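Local coordinates for protein arylalkylamine N-Acetyltransferase 2 (Aedes aegypti, PDB 4FD5) that probably transfers acyl groups from coenzyme A thioesters to arylalkylamines such as dopamine and serotonin, as a member of the GNAT acetyltransferase superfamily, at residues D62-M67 with K129-R134; K154-A159 with Q165-D170; I66-I69 with I75-V78; T194-L197 with Q203-V206. All coordinates share one frame; numbering follows the deposited sequence.

Interactions 1 to 3 belong to one mixed sheet of the GNAT fold and helix 147-161 packed on it. Interaction 3 pairs strands 66-69 and 75-85, interaction 1 reaches across 75-85 from the turn before 66-69 to strand 129-138, and interaction 2 sets helix 147-161 against strand 166-171. Interactions 1 and 2, centres about 7 Å apart, meet where F131 packs on A159 and M167; interactions 1 and 3 share I66 and M67, and I66 packs on S155 and L158 of interaction 2. These three form a continuous sheet-helix core, whereas interaction 4, last along the chain, closes a surface loop on the opposite side of the chain's centre, about 29 to 33 Å away between centres.

Interaction 1 (D62-M67 with K129-R134); sequences DNVSIM and KIFEIR
D62 faces R134 across a single water molecule. The water donates to OD2 of D62 at 2.6 Å and accepts from NH1 of R134 at 2.8 Å, lying at the edge of the guanidinium group and in its plane. Directly, D62 OD2 and R134 NH1 are 4.3 Å apart, and the carboxylate oxygen sits well out of the guanidinium plane, so any direct attraction is probably electrostatic alone, no N-H pointing at that oxygen. The same OD2 accepts from the backbone N of I83, and R134 NH1 is also hydrogen-bonded to T59 OG1. On its own strand, R134 grips E132 side-on: NE and NH2 both converge on E132 OE1, at 2.8 Å from NE, which fixes the rotation of the guanidinium, with the water at its edge. N63 then turns the chain with positive phi after the helix 50-60 and leads it towards strand 66-69. Strands 66-69 and 129-138 flank strand 75-85 in the mixed sheet of the GNAT fold, and the contact spans that middle strand. V64 meets F131 from the opposite direction, its CB 3.6 Å from F131 CE2 at an oblique angle to the ring. With CG anti to the backbone N (chi1 -170°), the phenyl of F131 extends towards this turn, and its CZ comes within 3.7 Å of the V64 carbonyl oxygen, which bonds the ND2 of N81.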
loop_
_atom_site.group_PDB
_atom_site.type_symbol
_atom_site.label_atom_id
_atom_site.label_comp_id
_atom_site.label_asym_id
_atom_site.label_seq_id
_atom_site.Cartn_x
_atom_site.Cartn_y
_atom_site.Cartn_z
ATOM N N ASP A 62 7.541 -9.526 6.711
ATOM C CA ASP A 62 8.806 -8.997 6.183
ATOM C C ASP A 62 9.572 -8.157 7.215
ATOM O O ASP A 62 10.725 -7.777 6.983
ATOM C CB ASP A 62 8.592 -8.166 4.910
ATOM C CG ASP A 62 8.360 -9.017 3.671
ATOM O OD1 ASP A 62 8.612 -10.252 3.703
ATOM O OD2 ASP A 62 7.926 -8.445 2.647
ATOM N N ASN A 63 8.913 -7.857 8.336
ATOM C CA ASN A 63 9.544 -7.210 9.478
ATOM C C ASN A 63 10.089 -5.821 9.147
ATOM O O ASN A 63 11.107 -5.396 9.694
ATOM C CB ASN A 63 10.696 -8.068 10.005
ATOM C CG ASN A 63 11.017 -7.774 11.457
ATOM O OD1 ASN A 63 10.138 -7.387 12.233
ATOM N ND2 ASN A 63 12.281 -7.963 11.836
ATOM N N VAL A 64 9.415 -5.113 8.249
ATOM C CA VAL A 64 9.826 -3.744 7.910
ATOM C C VAL A 64 8.669 -2.755 7.987
ATOM O O VAL A 64 8.783 -1.632 7.479
ATOM C CB VAL A 64 10.534 -3.624 6.530
ATOM C CG1 VAL A 64 11.910 -4.302 6.565
ATOM C CG2 VAL A 64 9.674 -4.202 5.413
ATOM N N SER A 65 7.565 -3.161 8.616
ATOM C CA SER A 65 6.423 -2.260 8.773
ATOM C C SER A 65 6.567 -1.406 10.031
ATOM O O SER A 65 7.182 -1.832 11.005
ATOM C CB SER A 65 5.118 -3.055 8.839
ATOM O OG SER A 65 4.948 -3.812 7.651
ATOM N N ILE A 66 5.968 -0.213 10.016
ATOM C CA ILE A 66 6.070 0.714 11.149
ATOM C C ILE A 66 4.678 1.009 11.703
ATOM O O ILE A 66 3.732 1.159 10.942
ATOM C CB ILE A 66 6.662 2.056 10.692
ATOM C CG1 ILE A 66 7.982 1.857 9.943
ATOM C CG2 ILE A 66 6.819 3.010 11.879
ATOM C CD1 ILE A 66 9.085 1.364 10.785
ATOM N N MET A 67 4.538 1.044 13.025
ATOM C CA MET A 67 3.327 1.534 13.658
ATOM C C MET A 67 3.612 2.791 14.471
ATOM O O MET A 67 4.712 2.972 15.042
ATOM C CB MET A 67 2.694 0.472 14.574
ATOM C CG MET A 67 3.638 -0.057 15.620
ATOM S SD MET A 67 2.833 -1.364 16.573
ATOM C CE MET A 67 4.126 -1.687 17.788
ATOM N N LYS A 129 16.642 -5.460 -5.042
ATOM C CA LYS A 129 15.529 -5.444 -4.104
ATOM C C LYS A 129 15.013 -4.020 -3.949
ATOM O O LYS A 129 15.760 -3.052 -4.118
ATOM C CB LYS A 129 15.918 -6.057 -2.748
ATOM C CG LYS A 129 16.820 -5.193 -1.881
ATOM C CD LYS A 129 17.177 -5.899 -0.567
ATOM C CE LYS A 129 17.917 -4.962 0.389
ATOM N NZ LYS A 129 18.462 -5.639 1.614
ATOM N N ILE A 130 13.719 -3.908 -3.667
ATOM C CA ILE A 130 13.064 -2.607 -3.526
ATOM C C ILE A 130 12.153 -2.625 -2.311
ATOM O O ILE A 130 11.485 -3.618 -2.038
ATOM C CB ILE A 130 12.249 -2.259 -4.786
ATOM C CG1 ILE A 130 13.200 -1.925 -5.943
ATOM C CG2 ILE A 130 11.300 -1.070 -4.525
ATOM C CD1 ILE A 130 12.500 -1.632 -7.269
ATOM N N PHE A 131 12.114 -1.502 -1.600
ATOM C CA PHE A 131 11.308 -1.368 -0.392
ATOM C C PHE A 131 9.951 -0.782 -0.783
ATOM O O PHE A 131 9.883 0.361 -1.245
ATOM C CB PHE A 131 12.052 -0.435 0.565
ATOM C CG PHE A 131 11.472 -0.362 1.956
ATOM C CD1 PHE A 131 10.373 0.436 2.225
ATOM C CD2 PHE A 131 12.084 -1.029 3.008
ATOM C CE1 PHE A 131 9.850 0.531 3.527
ATOM C CE2 PHE A 131 11.582 -0.939 4.314
ATOM C CZ PHE A 131 10.463 -0.155 4.578
ATOM N N GLU A 132 8.880 -1.564 -0.602
ATOM C CA GLU A 132 7.553 -1.165 -1.076
ATOM C C GLU A 132 6.595 -0.760 0.046
ATOM O O GLU A 132 6.294 -1.557 0.942
ATOM C CB GLU A 132 6.920 -2.284 -1.930
ATOM C CG GLU A 132 5.634 -1.845 -2.628
ATOM C CD GLU A 132 4.952 -2.972 -3.394
ATOM O OE1 GLU A 132 5.163 -4.170 -3.060
ATOM O OE2 GLU A 132 4.181 -2.645 -4.327
ATOM N N ILE A 133 6.094 0.474 -0.020
ATOM C CA ILE A 133 5.079 0.934 0.921
ATOM C C ILE A 133 3.743 0.449 0.374
ATOM O O ILE A 133 3.334 0.838 -0.721
ATOM C CB ILE A 133 5.060 2.472 1.036
ATOM C CG1 ILE A 133 6.404 3.008 1.504
ATOM C CG2 ILE A 133 3.973 2.937 2.012
ATOM C CD1 ILE A 133 6.651 4.455 1.076
ATOM N N ARG A 134 3.066 -0.415 1.121
ATOM C CA ARG A 134 1.850 -1.049 0.626
ATOM C C ARG A 134 0.581 -0.455 1.198
ATOM O O ARG A 134 -0.407 -0.290 0.470
ATOM C CB ARG A 134 1.890 -2.555 0.878
ATOM C CG ARG A 134 3.016 -3.190 0.101
ATOM C CD ARG A 134 3.063 -4.715 0.250
ATOM N NE ARG A 134 4.106 -5.221 -0.634
ATOM C CZ ARG A 134 4.748 -6.375 -0.492
ATOM N NH1 ARG A 134 4.448 -7.204 0.504
ATOM N NH2 ARG A 134 5.697 -6.698 -1.366
HETATM O O HOH W 1 6.227 -9.367 0.938
#

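Interaction 2 (K154-A159 with Q165-D170); sequences KSEELA and QVMKTD
Apolar packing carries the contact: the M167 side chain rises from the strand and lays its sulfur and methyl group against the backbone and CB atoms of the helix. M167 SD lies 3.7 Å from E156 CB, and the side chains of M167 and E156 cross at about a right angle. The terminal CE of M167 touches the helix backbone itself, 3.9 Å from the carbonyl carbon of S155, and reaches the CB of A159 at 4.3 Å. A bend at the last torsion of M167 (chi3 81°) turns the methyl in against the backbone at S155 and E156. Helix 147-161 and strand 166-171 form the second half of a beta-alpha-beta unit that starts with strand 129-138. Within it, the N-to-C directions of helix segment 154-159 and strand segment 166-170 make an angle of 141°, their axes approaching to 9.8 Å. On the strand 129-138 side, F131 packs on both A159 and M167, so the side chain of M167 fills part of the helix-sheet interface beside F131.

The polar groups of these segments find partners away from the methionine. E156 holds CG anti to its backbone N (chi1 -180°) and extends past the sulfur, its CB and CG both touching SD, to OE1, which pairs in a salt bridge with K219. S155 OG bonds back to the carbonyl oxygen of L151 and is also hydrogen-bonded to N81 ND2, which satisfies a buried hydroxyl. Further along the strand, NZ of K168 forms a salt bridge with OD1 of D170, 2.6 Å away, meeting the oxygen on its syn side; N116 bonds both partners.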
loop_
_atom_site.group_PDB
_atom_site.type_symbol
_atom_site.label_atom_id
_atom_site.label_comp_id
_atom_site.label_asym_id
_atom_site.label_seq_id
_atom_site.Cartn_x
_atom_site.Cartn_y
_atom_site.Cartn_z
ATOM N N LYS A 154 9.794 7.518 8.840
ATOM C CA LYS A 154 10.331 6.415 9.640
ATOM C C LYS A 154 10.573 5.179 8.774
ATOM O O LYS A 154 11.555 4.436 8.983
ATOM C CB LYS A 154 9.398 6.085 10.811
ATOM C CG LYS A 154 9.299 7.200 11.868
ATOM C CD LYS A 154 10.575 7.274 12.718
ATOM C CE LYS A 154 10.429 8.256 13.889
ATOM N NZ LYS A 154 11.562 8.125 14.858
ATOM N N SER A 155 9.690 4.976 7.796
ATOM C CA SER A 155 9.847 3.881 6.844
ATOM C C SER A 155 11.122 4.061 6.032
ATOM O O SER A 155 11.848 3.106 5.819
ATOM C CB SER A 155 8.629 3.781 5.912
ATOM O OG SER A 155 7.483 3.366 6.645
ATOM N N GLU A 156 11.396 5.280 5.581
ATOM C CA GLU A 156 12.628 5.532 4.843
ATOM C C GLU A 156 13.853 5.329 5.719
ATOM O O GLU A 156 14.846 4.756 5.264
ATOM C CB GLU A 156 12.644 6.926 4.230
ATOM C CG GLU A 156 13.928 7.188 3.457
ATOM C CD GLU A 156 13.928 8.510 2.723
ATOM O OE1 GLU A 156 12.836 8.995 2.361
ATOM O OE2 GLU A 156 15.038 9.065 2.514
ATOM N N GLU A 157 13.776 5.794 6.968
ATOM C CA GLU A 157 14.876 5.569 7.922
ATOM C C GLU A 157 15.194 4.078 8.071
ATOM O O GLU A 157 16.363 3.669 8.011
ATOM C CB GLU A 157 14.558 6.197 9.278
ATOM C CG GLU A 157 14.506 7.721 9.258
ATOM C CD GLU A 157 14.085 8.317 10.599
ATOM O OE1 GLU A 157 13.880 7.551 11.561
ATOM O OE2 GLU A 157 13.949 9.553 10.691
ATOM N N LEU A 158 14.152 3.263 8.236
ATOM C CA LEU A 158 14.345 1.817 8.356
ATOM C C LEU A 158 14.885 1.216 7.057
ATOM O O LEU A 158 15.783 0.388 7.081
ATOM C CB LEU A 158 13.043 1.124 8.761
ATOM C CG LEU A 158 13.161 -0.388 8.947
ATOM C CD1 LEU A 158 14.222 -0.732 9.987
ATOM C CD2 LEU A 158 11.798 -0.987 9.321
ATOM N N ALA A 159 14.323 1.625 5.924
ATOM C CA ALA A 159 14.785 1.142 4.627
ATOM C C ALA A 159 16.286 1.387 4.471
ATOM O O ALA A 159 17.018 0.495 4.061
ATOM C CB ALA A 159 14.016 1.824 3.492
ATOM N N GLN A 165 18.111 1.005 -1.413
ATOM C CA GLN A 165 18.441 2.201 -2.171
ATOM C C GLN A 165 17.229 2.782 -2.886
ATOM O O GLN A 165 17.250 3.930 -3.317
ATOM C CB GLN A 165 19.513 1.886 -3.208
ATOM C CG GLN A 165 20.807 1.386 -2.618
ATOM C CD GLN A 165 21.806 1.045 -3.690
ATOM O OE1 GLN A 165 22.648 1.865 -4.043
ATOM N NE2 GLN A 165 21.705 -0.158 -4.232
ATOM N N VAL A 166 16.185 1.972 -3.026
ATOM C CA VAL A 166 14.987 2.421 -3.734
ATOM C C VAL A 166 13.716 2.060 -2.977
ATOM O O VAL A 166 13.557 0.931 -2.499
ATOM C CB VAL A 166 14.930 1.854 -5.154
ATOM C CG1 VAL A 166 13.603 2.218 -5.830
ATOM C CG2 VAL A 166 16.108 2.370 -5.980
ATOM N N MET A 167 12.806 3.024 -2.881
ATOM C CA MET A 167 11.480 2.768 -2.332
ATOM C C MET A 167 10.428 2.980 -3.409
ATOM O O MET A 167 10.626 3.776 -4.325
ATOM C CB MET A 167 11.179 3.709 -1.168
ATOM C CG MET A 167 12.180 3.680 -0.012
ATOM S SD MET A 167 11.766 4.881 1.261
ATOM C CE MET A 167 10.501 4.009 2.189
ATOM N N LYS A 168 9.302 2.287 -3.264
ATOM C CA LYS A 168 8.261 2.282 -4.294
ATOM C C LYS A 168 6.913 2.240 -3.613
ATOM O O LYS A 168 6.779 1.626 -2.561
ATOM C CB LYS A 168 8.439 1.031 -5.171
ATOM C CG LYS A 168 7.306 0.712 -6.148
ATOM C CD LYS A 168 7.577 -0.634 -6.834
ATOM C CE LYS A 168 6.574 -0.934 -7.952
ATOM N NZ LYS A 168 5.282 -1.441 -7.425
ATOM N N THR A 169 5.906 2.891 -4.194
ATOM C CA THR A 169 4.544 2.704 -3.707
ATOM C C THR A 169 3.559 2.771 -4.873
ATOM O O THR A 169 3.725 3.585 -5.784
ATOM C CB THR A 169 4.174 3.724 -2.595
ATOM O OG1 THR A 169 2.942 3.347 -1.969
ATOM C CG2 THR A 169 4.025 5.127 -3.170
ATOM N N ASP A 170 2.546 1.908 -4.849
ATOM C CA ASP A 170 1.499 1.944 -5.857
ATOM C C ASP A 170 0.309 2.631 -5.195
ATOM O O ASP A 170 -0.528 1.992 -4.555
ATOM C CB ASP A 170 1.158 0.524 -6.345
ATOM C CG ASP A 170 2.364 -0.202 -6.958
ATOM O OD1 ASP A 170 3.437 0.428 -7.136
ATOM O OD2 ASP A 170 2.247 -1.415 -7.243
#

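Interaction 3 (I66-I69 with I75-V78); sequences IMAI and IAGV
A classic beta bulge sets A76 and G77 of strand 75-85 both opposite A68, and the register slips by one between A68 and I69. The carbonyl oxygen of A68 consequently accepts two backbone N-H groups, from A76 N at 2.7 Å and from G77 N at 3.2 Å. In return A68 N donates to G77 O at 2.8 Å, making A68 and G77 the hydrogen-bonded pair. M67 with V78 and I69 with I75 are the non-hydrogen-bonded pairs on either side of it. A CA-H...O contact adds to the ladder, V78 CA lying 3.3 Å from I66 O.

The side chains of M67, I69, I75 and V78 emerge on one face. M67 has CG between its backbone N and carbonyl carbon (chi1 55°), and from there its extended chain carries SD to within 3.8 Å of I75 CD1, the two side chains crossing at about a right angle. I69 CD1 lies 4.4 Å from I75 CD1, while M67 CB rests 4.0 Å from V78 CG1. A68 lies on the reverse face, where its CB packs 4.2 Å from A76 CB.

The two strands form a beta hairpin within the GNAT sheet. Strand 10-13 lies beyond 66-69, bonding M67 through E12 and I69 through R10, and strand 129-138 borders the other member of the hairpin. Helix 19-29 covers I75 and V78, whereas helix 147-161 packs on I66 and A76.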
loop_
_atom_site.group_PDB
_atom_site.type_symbol
_atom_site.label_atom_id
_atom_site.label_comp_id
_atom_site.label_asym_id
_atom_site.label_seq_id
_atom_site.Cartn_x
_atom_site.Cartn_y
_atom_site.Cartn_z
ATOM N N ILE A 66 5.968 -0.213 10.016
ATOM C CA ILE A 66 6.070 0.714 11.149
ATOM C C ILE A 66 4.678 1.009 11.703
ATOM O O ILE A 66 3.732 1.159 10.942
ATOM C CB ILE A 66 6.662 2.056 10.692
ATOM C CG1 ILE A 66 7.982 1.857 9.943
ATOM C CG2 ILE A 66 6.819 3.010 11.879
ATOM C CD1 ILE A 66 9.085 1.364 10.785
ATOM N N MET A 67 4.538 1.044 13.025
ATOM C CA MET A 67 3.327 1.534 13.658
ATOM C C MET A 67 3.612 2.791 14.471
ATOM O O MET A 67 4.712 2.972 15.042
ATOM C CB MET A 67 2.694 0.472 14.574
ATOM C CG MET A 67 3.638 -0.057 15.620
ATOM S SD MET A 67 2.833 -1.364 16.573
ATOM C CE MET A 67 4.126 -1.687 17.788
ATOM N N ALA A 68 2.614 3.665 14.475
ATOM C CA ALA A 68 2.524 4.752 15.419
ATOM C C ALA A 68 1.560 4.292 16.495
ATOM O O ALA A 68 0.386 3.964 16.226
ATOM C CB ALA A 68 1.991 6.016 14.740
ATOM N N ILE A 69 2.080 4.267 17.715
ATOM C CA ILE A 69 1.348 3.726 18.847
ATOM C C ILE A 69 1.298 4.759 19.987
ATOM O O ILE A 69 2.290 5.418 20.291
ATOM C CB ILE A 69 1.966 2.352 19.253
ATOM C CG1 ILE A 69 1.102 1.647 20.287
ATOM C CG2 ILE A 69 3.369 2.514 19.738
ATOM C CD1 ILE A 69 1.449 0.170 20.426
ATOM N N ILE A 75 -3.129 1.588 18.433
ATOM C CA ILE A 75 -2.565 1.800 17.104
ATOM C C ILE A 75 -3.121 3.112 16.555
ATOM O O ILE A 75 -4.309 3.216 16.255
ATOM C CB ILE A 75 -2.913 0.623 16.139
ATOM C CG1 ILE A 75 -2.354 -0.709 16.668
ATOM C CG2 ILE A 75 -2.398 0.894 14.715
ATOM C CD1 ILE A 75 -0.861 -0.727 16.840
ATOM N N ALA A 76 -2.262 4.112 16.443
ATOM C CA ALA A 76 -2.683 5.396 15.880
ATOM C C ALA A 76 -2.586 5.345 14.366
ATOM O O ALA A 76 -3.385 5.972 13.651
ATOM C CB ALA A 76 -1.847 6.528 16.434
ATOM N N GLY A 77 -1.600 4.606 13.864
ATOM C CA GLY A 77 -1.514 4.476 12.412
ATOM C C GLY A 77 -0.455 3.468 12.028
ATOM O O GLY A 77 0.336 3.077 12.877
ATOM N N VAL A 78 -0.430 3.046 10.769
ATOM C CA VAL A 78 0.609 2.122 10.304
ATOM C C VAL A 78 1.082 2.426 8.879
ATOM O O VAL A 78 0.353 2.990 8.061
ATOM C CB VAL A 78 0.127 0.657 10.328
ATOM C CG1 VAL A 78 -0.176 0.218 11.770
ATOM C CG2 VAL A 78 -1.067 0.463 9.401
#

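Interaction 4 (T194-L197 with Q203-V206); sequences TDYL and QIFV
The carbonyl oxygen of Y196 is met by the backbone N of I204 at 3.2 Å and by a water at 2.8 Å. The I204 bond is nearly straight (175° at the hydrogen) and lies in the carbonyl plane. The water accepts from F205 N at 2.7 Å and probably donates to the Y196 oxygen, which would bridge the two arms of the loop a second time. The adjoining residues L197 and Q203 form a single backbone bridge, their CA atoms 4.5 Å apart.

Side-chain packing adds to these bonds. The Y196 ring, with CG anti to the backbone N (chi1 -177°), runs alongside F205, whose CE2 sits at the tyrosine ring's edge, 3.9 Å from Y196 CE2. I204 lies obliquely to Y196, with I204 CD1 3.6 Å from Y196 CE2, while its other branch, CG2, sits over one face of the F205 ring, offset toward its rim. Q203 lies side by side with T194, its CD 3.7 Å from T194 CA. The extended Q203 chain brings NE2 to F205 O of its own arm, at 2.8 Å, and L197 CD2 packs against Q203 CA.

F205 is buried against helices 35-39 and 103-116, and Y196 OH bonds E114 of the latter helix. This surface loop between strands 186-192 and 213-220 therefore joins its two arms by one direct bond, a probable water bridge and packing of I204 with the two rings, with the tyrosine hydroxyl tying the apolar cluster to a polar partner on the helix.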
loop_
_atom_site.group_PDB
_atom_site.type_symbol
_atom_site.label_atom_id
_atom_site.label_comp_id
_atom_site.label_asym_id
_atom_site.label_seq_id
_atom_site.Cartn_x
_atom_site.Cartn_y
_atom_site.Cartn_z
ATOM N N THR A 194 -11.094 7.188 -14.668
ATOM C CA THR A 194 -12.166 7.415 -15.632
ATOM C C THR A 194 -11.812 6.907 -17.022
ATOM O O THR A 194 -12.686 6.802 -17.884
ATOM C CB THR A 194 -12.580 8.895 -15.715
ATOM O OG1 THR A 194 -11.420 9.710 -15.909
ATOM C CG2 THR A 194 -13.289 9.325 -14.443
ATOM N N ASP A 195 -10.539 6.585 -17.245
ATOM C CA ASP A 195 -10.085 6.121 -18.557
ATOM C C ASP A 195 -9.886 4.609 -18.599
ATOM O O ASP A 195 -9.510 4.060 -19.630
ATOM C CB ASP A 195 -8.762 6.796 -18.949
ATOM C CG ASP A 195 -8.869 8.306 -19.049
ATOM O OD1 ASP A 195 -9.958 8.832 -19.368
ATOM O OD2 ASP A 195 -7.844 8.972 -18.806
ATOM N N TYR A 196 -10.119 3.936 -17.475
ATOM C CA TYR A 196 -9.853 2.505 -17.393
ATOM C C TYR A 196 -11.168 1.733 -17.512
ATOM O O TYR A 196 -11.921 1.640 -16.543
ATOM C CB TYR A 196 -9.131 2.195 -16.076
ATOM C CG TYR A 196 -8.726 0.750 -15.895
ATOM C CD1 TYR A 196 -7.861 0.135 -16.788
ATOM C CD2 TYR A 196 -9.204 -0.001 -14.820
ATOM C CE1 TYR A 196 -7.487 -1.183 -16.627
ATOM C CE2 TYR A 196 -8.826 -1.322 -14.643
ATOM C CZ TYR A 196 -7.971 -1.909 -15.551
ATOM O OH TYR A 196 -7.587 -3.220 -15.398
ATOM N N LEU A 197 -11.428 1.190 -18.707
ATOM C CA LEU A 197 -12.726 0.577 -19.051
ATOM C C LEU A 197 -12.612 -0.910 -19.435
ATOM O O LEU A 197 -11.581 -1.346 -19.946
ATOM C CB LEU A 197 -13.377 1.356 -20.208
ATOM C CG LEU A 197 -13.270 2.886 -20.193
ATOM C CD1 LEU A 197 -13.892 3.483 -21.458
ATOM C CD2 LEU A 197 -13.905 3.504 -18.948
ATOM N N GLN A 203 -16.654 1.948 -17.002
ATOM C CA GLN A 203 -15.603 2.192 -16.017
ATOM C C GLN A 203 -15.511 1.046 -15.023
ATOM O O GLN A 203 -16.515 0.683 -14.407
ATOM C CB GLN A 203 -15.914 3.478 -15.272
ATOM C CG GLN A 203 -14.702 4.294 -14.933
ATOM C CD GLN A 203 -15.039 5.610 -14.274
ATOM O OE1 GLN A 203 -15.782 6.425 -14.815
ATOM N NE2 GLN A 203 -14.488 5.829 -13.089
ATOM N N ILE A 204 -14.313 0.486 -14.846
ATOM C CA ILE A 204 -14.139 -0.652 -13.952
ATOM C C ILE A 204 -14.167 -0.197 -12.494
ATOM O O ILE A 204 -14.756 -0.867 -11.635
ATOM C CB ILE A 204 -12.845 -1.448 -14.262
ATOM C CG1 ILE A 204 -12.969 -2.149 -15.632
ATOM C CG2 ILE A 204 -12.561 -2.461 -13.163
ATOM C CD1 ILE A 204 -11.690 -2.824 -16.112
ATOM N N PHE A 205 -13.535 0.944 -12.228
ATOM C CA PHE A 205 -13.522 1.534 -10.892
ATOM C C PHE A 205 -14.127 2.924 -10.920
ATOM O O PHE A 205 -13.512 3.864 -11.418
ATOM C CB PHE A 205 -12.091 1.628 -10.338
ATOM C CG PHE A 205 -11.420 0.302 -10.175
ATOM C CD1 PHE A 205 -11.812 -0.559 -9.163
ATOM C CD2 PHE A 205 -10.403 -0.081 -11.027
ATOM C CE1 PHE A 205 -11.196 -1.787 -9.010
ATOM C CE2 PHE A 205 -9.781 -1.316 -10.879
ATOM C CZ PHE A 205 -10.183 -2.167 -9.876
ATOM N N VAL A 206 -15.330 3.052 -10.378
ATOM C CA VAL A 206 -15.922 4.358 -10.180
ATOM C C VAL A 206 -15.560 4.754 -8.763
ATOM O O VAL A 206 -16.101 4.206 -7.806
ATOM C CB VAL A 206 -17.458 4.329 -10.346
ATOM C CG1 VAL A 206 -18.064 5.702 -10.018
ATOM C CG2 VAL A 206 -17.833 3.895 -11.753
HETATM O O HOH W 2 -11.816 2.320 -13.873
#